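Local coordinates for putative transcriptional regulator protein (Vibrio parahaemolyticus, PDB 3ER6) that probably acts as an AraC-type transcription factor that binds specific DNA sequences, represented here by its DJ-1/PfpI-like domain, at residues Gly84-Ser89 with Ile114-Phe119; Ala96-Ile101 with Ala122-Leu127; Gly108-Ala113 with Leu177-Glu182. The protein carries 1 engineered substitution. One frame throughout, in Å; residues are numbered along the deposited sequence.

Contact 1 of 3, residues Gly84-Ser89 with Ile114-Phe119; sequences GDPLES and IDTGIF
Gly-84 meets Thr-116 through its carbonyl: Thr-116 OG1 donates to Gly-84 O at 3.0 Å, lying in the carbonyl plane on a lone pair, with a C=O...donor angle of 126°. The hydroxyl sits between the backbone N and the carbonyl carbon of its own residue (chi1 58°), which turns it toward the loop. It is also hydrogen-bonded to Ile-83 N and Ser-82 OG. Asp-85 follows as N-cap of helix 86-89; its OD1 accepts from Leu-87 N at 2.9 Å, a bond that reaches the oxygen from above the carboxylate plane. Pro-86 then turns its ring toward the other segment. Its CG stands 3.5 Å over the centre of the Phe-119 ring, only 6° off the normal, a CH-pi contact, while CB lies 3.5 Å from Phe-119 CD2. The same Pro-86 CG is 3.9 Å from Thr-116 CG2, and Phe-138 of helix 136-145 touches both residues. Phe-119 in turn makes an edge-to-face pair with Phe-142. Between Ile-114 and Gly-117 runs a type II' turn with Asp-115 at positive phi, probably the position of the nucleophile elbow in DJ-1/PfpI relatives; Asp-115 bonds to Ser-82 and His-135. Thr-116 therefore ties the loop 82-84 to the turn after strand 110-114 by polar bonds, and the CH-pi contact of Pro-86 on Phe-119 adds a buried apolar join.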
loop_
_atom_site.group_PDB
_atom_site.type_symbol
_atom_site.label_atom_id
_atom_site.label_comp_id
_atom_site.label_asym_id
_atom_site.label_seq_id
_atom_site.Cartn_x
_atom_site.Cartn_y
_atom_site.Cartn_z
ATOM N N GLY A 84 -7.978 -5.094 -10.709
ATOM C CA GLY A 84 -8.643 -6.267 -10.090
ATOM C C GLY A 84 -8.659 -7.450 -11.068
ATOM O O GLY A 84 -7.681 -7.703 -11.740
ATOM N N ASP A 85 -9.782 -8.129 -11.180
ATOM C CA ASP A 85 -9.874 -9.260 -12.069
ATOM C C ASP A 85 -10.076 -8.775 -13.482
ATOM O O ASP A 85 -11.135 -8.216 -13.824
ATOM C CB ASP A 85 -11.039 -10.157 -11.659
ATOM C CG ASP A 85 -11.190 -11.391 -12.563
ATOM O OD1 ASP A 85 -10.481 -11.597 -13.586
ATOM O OD2 ASP A 85 -12.084 -12.178 -12.223
ATOM N N PRO A 86 -9.067 -9.012 -14.325
ATOM C CA PRO A 86 -9.107 -8.470 -15.700
ATOM C C PRO A 86 -10.309 -8.992 -16.477
ATOM O O PRO A 86 -10.800 -8.328 -17.397
ATOM C CB PRO A 86 -7.781 -8.914 -16.312
ATOM C CG PRO A 86 -6.853 -9.134 -15.082
ATOM C CD PRO A 86 -7.793 -9.669 -13.991
ATOM N N LEU A 87 -10.774 -10.178 -16.110
ATOM C CA LEU A 87 -11.843 -10.816 -16.887
ATOM C C LEU A 87 -13.077 -9.961 -16.671
ATOM O O LEU A 87 -13.917 -9.813 -17.551
ATOM C CB LEU A 87 -12.057 -12.231 -16.349
ATOM C CG LEU A 87 -12.444 -13.277 -17.390
ATOM C CD1 LEU A 87 -11.535 -13.167 -18.625
ATOM C CD2 LEU A 87 -12.410 -14.655 -16.768
ATOM N N GLU A 88 -13.175 -9.383 -15.487
ATOM C CA GLU A 88 -14.245 -8.460 -15.117
ATOM C C GLU A 88 -14.069 -7.092 -15.812
ATOM O O GLU A 88 -14.999 -6.548 -16.438
ATOM C CB GLU A 88 -14.121 -8.232 -13.624
ATOM C CG GLU A 88 -15.394 -7.914 -12.909
ATOM C CD GLU A 88 -16.147 -6.751 -13.535
ATOM O OE1 GLU A 88 -15.516 -5.925 -14.226
ATOM O OE2 GLU A 88 -17.390 -6.652 -13.308
ATOM N N SER A 89 -12.858 -6.535 -15.738
ATOM C CA SER A 89 -12.718 -5.093 -15.936
ATOM C C SER A 89 -12.096 -4.694 -17.244
ATOM O O SER A 89 -12.281 -3.577 -17.720
ATOM C CB SER A 89 -11.855 -4.554 -14.808
ATOM O OG SER A 89 -10.581 -5.178 -14.850
ATOM N N ILE A 114 1.583 -1.821 -12.370
ATOM C CA ILE A 114 1.708 -2.637 -11.166
ATOM C C ILE A 114 0.517 -3.565 -11.036
ATOM O O ILE A 114 -0.618 -3.142 -11.363
ATOM C CB ILE A 114 1.894 -1.680 -9.879
ATOM C CG1 ILE A 114 0.673 -0.802 -9.633
ATOM C CG2 ILE A 114 3.106 -0.721 -10.101
ATOM C CD1 ILE A 114 0.793 0.057 -8.331
ATOM N N ASP A 115 0.748 -4.828 -10.597
ATOM C CA ASP A 115 -0.321 -5.752 -10.376
ATOM C C ASP A 115 -1.017 -5.915 -11.745
ATOM O O ASP A 115 -0.339 -5.869 -12.787
ATOM C CB ASP A 115 -1.293 -5.238 -9.289
ATOM C CG ASP A 115 -2.284 -6.345 -8.765
ATOM O OD1 ASP A 115 -2.191 -7.546 -9.116
ATOM O OD2 ASP A 115 -3.159 -5.999 -7.974
ATOM N N THR A 116 -2.330 -6.100 -11.752
ATOM C CA THR A 116 -3.064 -6.298 -13.043
ATOM C C THR A 116 -3.079 -5.060 -14.001
ATOM O O THR A 116 -3.517 -5.156 -15.138
ATOM C CB THR A 116 -4.479 -6.873 -12.845
ATOM O OG1 THR A 116 -5.261 -6.022 -12.010
ATOM C CG2 THR A 116 -4.397 -8.261 -12.205
ATOM N N GLY A 117 -2.610 -3.913 -13.538
ATOM C CA GLY A 117 -2.240 -2.794 -14.462
ATOM C C GLY A 117 -1.357 -3.321 -15.592
ATOM O O GLY A 117 -1.334 -2.740 -16.718
ATOM N N ILE A 118 -0.634 -4.409 -15.336
ATOM C CA ILE A 118 0.172 -5.027 -16.417
ATOM C C ILE A 118 -0.705 -5.486 -17.627
ATOM O O ILE A 118 -0.283 -5.352 -18.791
ATOM C CB ILE A 118 1.141 -6.150 -15.901
ATOM C CG1 ILE A 118 2.183 -5.537 -14.963
ATOM C CG2 ILE A 118 1.840 -6.892 -17.130
ATOM C CD1 ILE A 118 2.821 -6.509 -14.023
ATOM N N PHE A 119 -1.924 -5.943 -17.354
ATOM C CA PHE A 119 -2.840 -6.370 -18.403
ATOM C C PHE A 119 -3.185 -5.150 -19.287
ATOM O O PHE A 119 -3.419 -5.308 -20.501
ATOM C CB PHE A 119 -4.145 -6.955 -17.821
ATOM C CG PHE A 119 -4.014 -8.365 -17.303
ATOM C CD1 PHE A 119 -3.238 -8.649 -16.172
ATOM C CD2 PHE A 119 -4.685 -9.421 -17.948
ATOM C CE1 PHE A 119 -3.133 -9.954 -15.697
ATOM C CE2 PHE A 119 -4.555 -10.725 -17.478
ATOM C CZ PHE A 119 -3.795 -10.982 -16.348
#

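Contact 2 of 3, residues Ala96-Ile101 with Ala122-Leu127; sequences ALFDWI and AKAGLL
Phe-98 makes the main contact, its CZ end meeting the aliphatic chain of Lys-123. The two side chains cross at about a right angle: Lys-123 CD comes to 3.4 Å from Phe-98 CZ, and Lys-123 CG to 3.9 Å from Phe-98 CE1. The approach to the ring is oblique. Lys-123 reaches it because CG stands anti to the backbone N (chi1 -175°) and the chain runs on extended until it bends at the last torsion. NZ ends 5.7 Å from the Phe-98 centroid, far enough that any cation-pi attraction is weak at most. On the same ring, Ala-124 CB sits at the edge, near the plane, 4.1 Å from Phe-98 CD1. One turn further along, Ile-101 points its CG2 branch at Leu-126 CD1, 3.8 Å away, again with the side chains crossing. No hydrogen bond joins the segments, so they are held by van der Waals contact, apolar at Ile-101 and Leu-126.

Around this first shell, Val-120 of helix 117-124 touches both Phe-98 and Ile-101, while Ile-101 also rests on Leu-78 and Ile-80 of strand 77-80. Leu-126 is placed by the end of helix 117-124: Gly-125, with positive phi, closes it in a Schellman motif, and Gly-125 N bonds back to Ala-122 O at 3.0 Å. That turn carries Leu-126 in toward Val-121 and Val-163. Helices 95-106 and 117-124 thus pack side by side on one face of the central sheet, as in the alpha/beta/alpha sandwich of the DJ-1/PfpI fold.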
loop_
_atom_site.group_PDB
_atom_site.type_symbol
_atom_site.label_atom_id
_atom_site.label_comp_id
_atom_site.label_asym_id
_atom_site.label_seq_id
_atom_site.Cartn_x
_atom_site.Cartn_y
_atom_site.Cartn_z
ATOM N N ALA A 96 -11.000 5.913 -24.713
ATOM C CA ALA A 96 -10.285 7.186 -24.672
ATOM C C ALA A 96 -9.131 7.150 -23.661
ATOM O O ALA A 96 -8.117 7.842 -23.828
ATOM C CB ALA A 96 -11.219 8.319 -24.374
ATOM N N LEU A 97 -9.296 6.334 -22.624
ATOM C CA LEU A 97 -8.241 6.182 -21.614
ATOM C C LEU A 97 -7.095 5.347 -22.210
ATOM O O LEU A 97 -5.931 5.675 -21.991
ATOM C CB LEU A 97 -8.803 5.536 -20.363
ATOM C CG LEU A 97 -8.120 5.704 -19.007
ATOM C CD1 LEU A 97 -7.812 7.198 -18.590
ATOM C CD2 LEU A 97 -9.038 5.093 -17.981
ATOM N N PHE A 98 -7.414 4.275 -22.955
ATOM C CA PHE A 98 -6.363 3.592 -23.724
ATOM C C PHE A 98 -5.660 4.543 -24.681
ATOM O O PHE A 98 -4.458 4.448 -24.853
ATOM C CB PHE A 98 -6.911 2.387 -24.509
ATOM C CG PHE A 98 -7.018 1.155 -23.697
ATOM C CD1 PHE A 98 -5.865 0.461 -23.338
ATOM C CD2 PHE A 98 -8.242 0.695 -23.266
ATOM C CE1 PHE A 98 -5.947 -0.718 -22.573
ATOM C CE2 PHE A 98 -8.341 -0.457 -22.499
ATOM C CZ PHE A 98 -7.176 -1.175 -22.144
ATOM N N ASP A 99 -6.404 5.452 -25.333
ATOM C CA ASP A 99 -5.762 6.366 -26.259
ATOM C C ASP A 99 -4.806 7.255 -25.490
ATOM O O ASP A 99 -3.721 7.521 -25.932
ATOM C CB ASP A 99 -6.782 7.255 -27.013
ATOM C CG ASP A 99 -7.673 6.455 -27.981
ATOM O OD1 ASP A 99 -7.280 5.334 -28.361
ATOM O OD2 ASP A 99 -8.784 6.943 -28.339
ATOM N N TRP A 100 -5.223 7.714 -24.307
ATOM C CA TRP A 100 -4.397 8.603 -23.492
ATOM C C TRP A 100 -3.066 7.926 -23.022
ATOM O O TRP A 100 -2.000 8.495 -23.139
ATOM C CB TRP A 100 -5.273 9.068 -22.314
ATOM C CG TRP A 100 -4.624 9.945 -21.301
ATOM C CD1 TRP A 100 -4.285 11.270 -21.443
ATOM C CD2 TRP A 100 -4.387 9.603 -19.932
ATOM N NE1 TRP A 100 -3.793 11.753 -20.254
ATOM C CE2 TRP A 100 -3.829 10.745 -19.312
ATOM C CE3 TRP A 100 -4.510 8.419 -19.199
ATOM C CZ2 TRP A 100 -3.414 10.748 -17.983
ATOM C CZ3 TRP A 100 -4.117 8.415 -17.839
ATOM C CH2 TRP A 100 -3.564 9.593 -17.248
ATOM N N ILE A 101 -3.134 6.671 -22.604
ATOM C CA ILE A 101 -1.949 5.898 -22.213
ATOM C C ILE A 101 -1.032 5.674 -23.417
ATOM O O ILE A 101 0.207 5.823 -23.338
ATOM C CB ILE A 101 -2.415 4.552 -21.627
ATOM C CG1 ILE A 101 -3.150 4.793 -20.283
ATOM C CG2 ILE A 101 -1.222 3.530 -21.492
ATOM C CD1 ILE A 101 -3.941 3.550 -19.763
ATOM N N ALA A 122 -0.221 -4.541 -21.561
ATOM C CA ALA A 122 -0.238 -5.643 -22.568
ATOM C C ALA A 122 -1.225 -5.334 -23.670
ATOM O O ALA A 122 -0.844 -5.300 -24.847
ATOM C CB ALA A 122 -0.532 -7.023 -21.926
ATOM N N LYS A 123 -2.478 -5.099 -23.287
ATOM C CA LYS A 123 -3.528 -4.745 -24.225
ATOM C C LYS A 123 -3.163 -3.546 -25.109
ATOM O O LYS A 123 -3.425 -3.549 -26.298
ATOM C CB LYS A 123 -4.834 -4.449 -23.487
ATOM C CG LYS A 123 -5.986 -4.186 -24.433
ATOM C CD LYS A 123 -7.287 -4.193 -23.650
ATOM C CE LYS A 123 -8.478 -4.020 -24.550
ATOM N NZ LYS A 123 -8.225 -4.718 -25.872
ATOM N N ALA A 124 -2.532 -2.535 -24.542
ATOM C CA ALA A 124 -2.206 -1.346 -25.259
ATOM C C ALA A 124 -0.982 -1.527 -26.189
ATOM O O ALA A 124 -0.695 -0.637 -26.907
ATOM C CB ALA A 124 -1.978 -0.186 -24.305
ATOM N N GLY A 125 -0.299 -2.674 -26.165
ATOM C CA GLY A 125 0.856 -2.881 -27.030
ATOM C C GLY A 125 2.106 -2.100 -26.675
ATOM O O GLY A 125 2.994 -1.943 -27.520
ATOM N N LEU A 126 2.225 -1.636 -25.426
ATOM C CA LEU A 126 3.390 -0.806 -25.042
ATOM C C LEU A 126 4.732 -1.549 -24.961
ATOM O O LEU A 126 5.790 -0.924 -25.017
ATOM C CB LEU A 126 3.175 -0.099 -23.700
ATOM C CG LEU A 126 1.842 0.665 -23.562
ATOM C CD1 LEU A 126 1.882 1.495 -22.228
ATOM C CD2 LEU A 126 1.535 1.598 -24.799
ATOM N N LEU A 127 4.672 -2.854 -24.782
ATOM C CA LEU A 127 5.869 -3.663 -24.650
ATOM C C LEU A 127 6.516 -3.874 -26.019
ATOM O O LEU A 127 5.932 -4.521 -26.883
ATOM C CB LEU A 127 5.510 -4.970 -23.964
ATOM C CG LEU A 127 5.089 -4.754 -22.483
ATOM C CD1 LEU A 127 4.370 -6.038 -21.969
ATOM C CD2 LEU A 127 6.295 -4.363 -21.555
#

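Contact 3 of 3, residues Gly108-Ala113 with Leu177-Glu182; sequences GSKIVA and LEIVEE
Lys-110, first residue of strand 110-114, and Ile-179, on helix 173-184, are the nearest backbone points of the two segments, with CA atoms 9.1 Å apart, so side chains alone bridge the gap. The lysine does most of the bridging. Its CG is anti to the carbonyl carbon (chi1 -65°), and the next two torsions run straight, sending the chain out from the strand alongside Ile-179; the two side chains slide past each other in opposite directions. Lys-110 CD touches Ile-179 CD1 at 3.6 Å, apolar methylene against methyl.

The last lysine torsion bends (chi4 -52°) and carries NZ to Glu-182, which arrives from the opposite direction on a chain extended beyond CG. Lys-110 NZ donates to Glu-182 OE1 at 3.0 Å, a salt bridge in which the nitrogen stands above the carboxylate plane, 35° out of it.

Lys-110 lies in the parallel part of the central sheet, between strands 77-80 and 163-166. Its side chain and that of Val-112 face helix 173-184, while Ile-111 and Ala-113 face helix 117-124 on the other side. This alternation is that of an inner strand in the three-layered alpha/beta/alpha sandwich of DJ-1/PfpI proteins. Val-112 stays further from the residues of 177-182 and packs on Val-175 and Met-176, and Ile-179 also meets Ile-77.

Strand 163-166 supplies a third member to the polar group. Tyr-164 OH is hydrogen-bonded both to Lys-110 NZ and to Glu-182 OE2, so one hydroxyl spans the ion pair, with each carboxylate oxygen given its own partner. Asn-162 OD1 accepts from Lys-110 NZ as well, which leaves the ammonium gripped by three oxygens and its rotation probably restricted.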
loop_
_atom_site.group_PDB
_atom_site.type_symbol
_atom_site.label_atom_id
_atom_site.label_comp_id
_atom_site.label_asym_id
_atom_site.label_seq_id
_atom_site.Cartn_x
_atom_site.Cartn_y
_atom_site.Cartn_z
ATOM N N GLY A 108 6.948 9.641 -24.727
ATOM C CA GLY A 108 8.133 9.447 -23.895
ATOM C C GLY A 108 7.940 9.410 -22.379
ATOM O O GLY A 108 8.923 9.341 -21.630
ATOM N N SER A 109 6.690 9.445 -21.918
ATOM C CA SER A 109 6.408 9.261 -20.474
ATOM C C SER A 109 6.973 7.926 -20.014
ATOM O O SER A 109 6.908 6.945 -20.760
ATOM C CB SER A 109 4.861 9.258 -20.235
ATOM O OG SER A 109 4.359 10.583 -20.422
ATOM N N LYS A 110 7.532 7.837 -18.805
ATOM C CA LYS A 110 7.746 6.498 -18.245
ATOM C C LYS A 110 6.392 5.900 -17.867
ATOM O O LYS A 110 5.550 6.623 -17.310
ATOM C CB LYS A 110 8.678 6.504 -17.029
ATOM C CG LYS A 110 10.101 6.942 -17.353
ATOM C CD LYS A 110 10.918 7.019 -16.040
ATOM C CE LYS A 110 12.317 7.516 -16.306
ATOM N NZ LYS A 110 12.905 6.695 -17.381
ATOM N N ILE A 111 6.154 4.617 -18.205
ATOM C CA ILE A 111 4.885 3.943 -17.912
ATOM C C ILE A 111 5.168 2.831 -16.904
ATOM O O ILE A 111 5.896 1.845 -17.176
ATOM C CB ILE A 111 4.204 3.329 -19.168
ATOM C CG1 ILE A 111 4.180 4.291 -20.377
ATOM C CG2 ILE A 111 2.790 2.753 -18.864
ATOM C CD1 ILE A 111 3.352 5.639 -20.131
ATOM N N VAL A 112 4.578 2.947 -15.722
ATOM C CA VAL A 112 4.867 1.990 -14.648
ATOM C C VAL A 112 3.559 1.265 -14.379
ATOM O O VAL A 112 2.560 1.906 -14.019
ATOM C CB VAL A 112 5.301 2.716 -13.322
ATOM C CG1 VAL A 112 5.591 1.650 -12.242
ATOM C CG2 VAL A 112 6.538 3.663 -13.532
ATOM N N ALA A 113 3.531 -0.046 -14.578
ATOM C CA ALA A 113 2.303 -0.810 -14.465
ATOM C C ALA A 113 2.518 -1.801 -13.339
ATOM O O ALA A 113 3.532 -2.519 -13.343
ATOM C CB ALA A 113 1.987 -1.578 -15.786
ATOM N N LEU A 177 12.433 2.000 -6.722
ATOM C CA LEU A 177 13.826 2.425 -6.459
ATOM C C LEU A 177 14.617 2.672 -7.739
ATOM O O LEU A 177 15.467 3.549 -7.789
ATOM C CB LEU A 177 14.582 1.411 -5.587
ATOM C CG LEU A 177 13.994 1.249 -4.189
ATOM C CD1 LEU A 177 14.787 0.180 -3.475
ATOM C CD2 LEU A 177 14.003 2.583 -3.398
ATOM N N GLU A 178 14.311 1.906 -8.773
ATOM C CA GLU A 178 14.927 2.154 -10.045
ATOM C C GLU A 178 14.599 3.552 -10.518
ATOM O O GLU A 178 15.497 4.301 -10.853
ATOM C CB GLU A 178 14.473 1.113 -11.063
ATOM C CG GLU A 178 15.320 1.130 -12.312
ATOM C CD GLU A 178 16.795 0.769 -12.036
ATOM O OE1 GLU A 178 17.632 1.427 -12.672
ATOM O OE2 GLU A 178 17.112 -0.131 -11.195
ATOM N N ILE A 179 13.325 3.916 -10.481
ATOM C CA ILE A 179 12.881 5.230 -10.897
ATOM C C ILE A 179 13.505 6.286 -9.974
ATOM O O ILE A 179 14.013 7.329 -10.452
ATOM C CB ILE A 179 11.339 5.304 -10.826
ATOM C CG1 ILE A 179 10.681 4.422 -11.901
ATOM C CG2 ILE A 179 10.834 6.735 -10.872
ATOM C CD1 ILE A 179 11.097 4.786 -13.182
ATOM N N VAL A 180 13.516 6.012 -8.654
ATOM C CA VAL A 180 14.216 6.914 -7.730
ATOM C C VAL A 180 15.676 7.119 -8.132
ATOM O O VAL A 180 16.132 8.241 -8.146
ATOM C CB VAL A 180 14.139 6.453 -6.241
ATOM C CG1 VAL A 180 15.053 7.347 -5.334
ATOM C CG2 VAL A 180 12.713 6.568 -5.798
ATOM N N GLU A 181 16.409 6.050 -8.468
ATOM C CA GLU A 181 17.815 6.247 -8.807
ATOM C C GLU A 181 17.958 7.093 -10.092
ATOM O O GLU A 181 18.774 7.992 -10.163
ATOM C CB GLU A 181 18.536 4.901 -8.935
ATOM C CG GLU A 181 19.961 5.102 -9.269
ATOM C CD GLU A 181 20.751 3.818 -9.229
ATOM O OE1 GLU A 181 20.250 2.806 -8.688
ATOM O OE2 GLU A 181 21.878 3.849 -9.748
ATOM N N GLU A 182 17.121 6.820 -11.073
ATOM C CA GLU A 182 17.105 7.609 -12.325
ATOM C C GLU A 182 16.958 9.093 -12.118
ATOM O O GLU A 182 17.688 9.859 -12.748
ATOM C CB GLU A 182 15.994 7.121 -13.249
ATOM C CG GLU A 182 16.320 5.765 -13.767
ATOM C CD GLU A 182 15.445 5.355 -14.941
ATOM O OE1 GLU A 182 15.425 6.122 -15.956
ATOM O OE2 GLU A 182 14.818 4.256 -14.830
#

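Strand 110-114 and helix 117-124 connect all three contacts. Contact 3 uses the strand on the face toward helix 173-184; contacts 1 and 2 use the two ends of the helix on the other face, with centres about 13 Å apart. Contacts 1 and 3 lie on opposite sides of the chain's centre, about 20 Å between centres, yet they touch where Ile-118 CG1 packs 3.7 Å from Ala-113 O. Contacts 2 and 3, about 17 Å apart by centres, meet at Leu-126 CD1 and Ile-111 CG2, also 3.7 Å. Contact 1 lies beside the turn at Asp-115, which probably corresponds to the nucleophile elbow of DJ-1/PfpI relatives; contact 2 is mainly apolar packing, and contact 3 adds an ion pair.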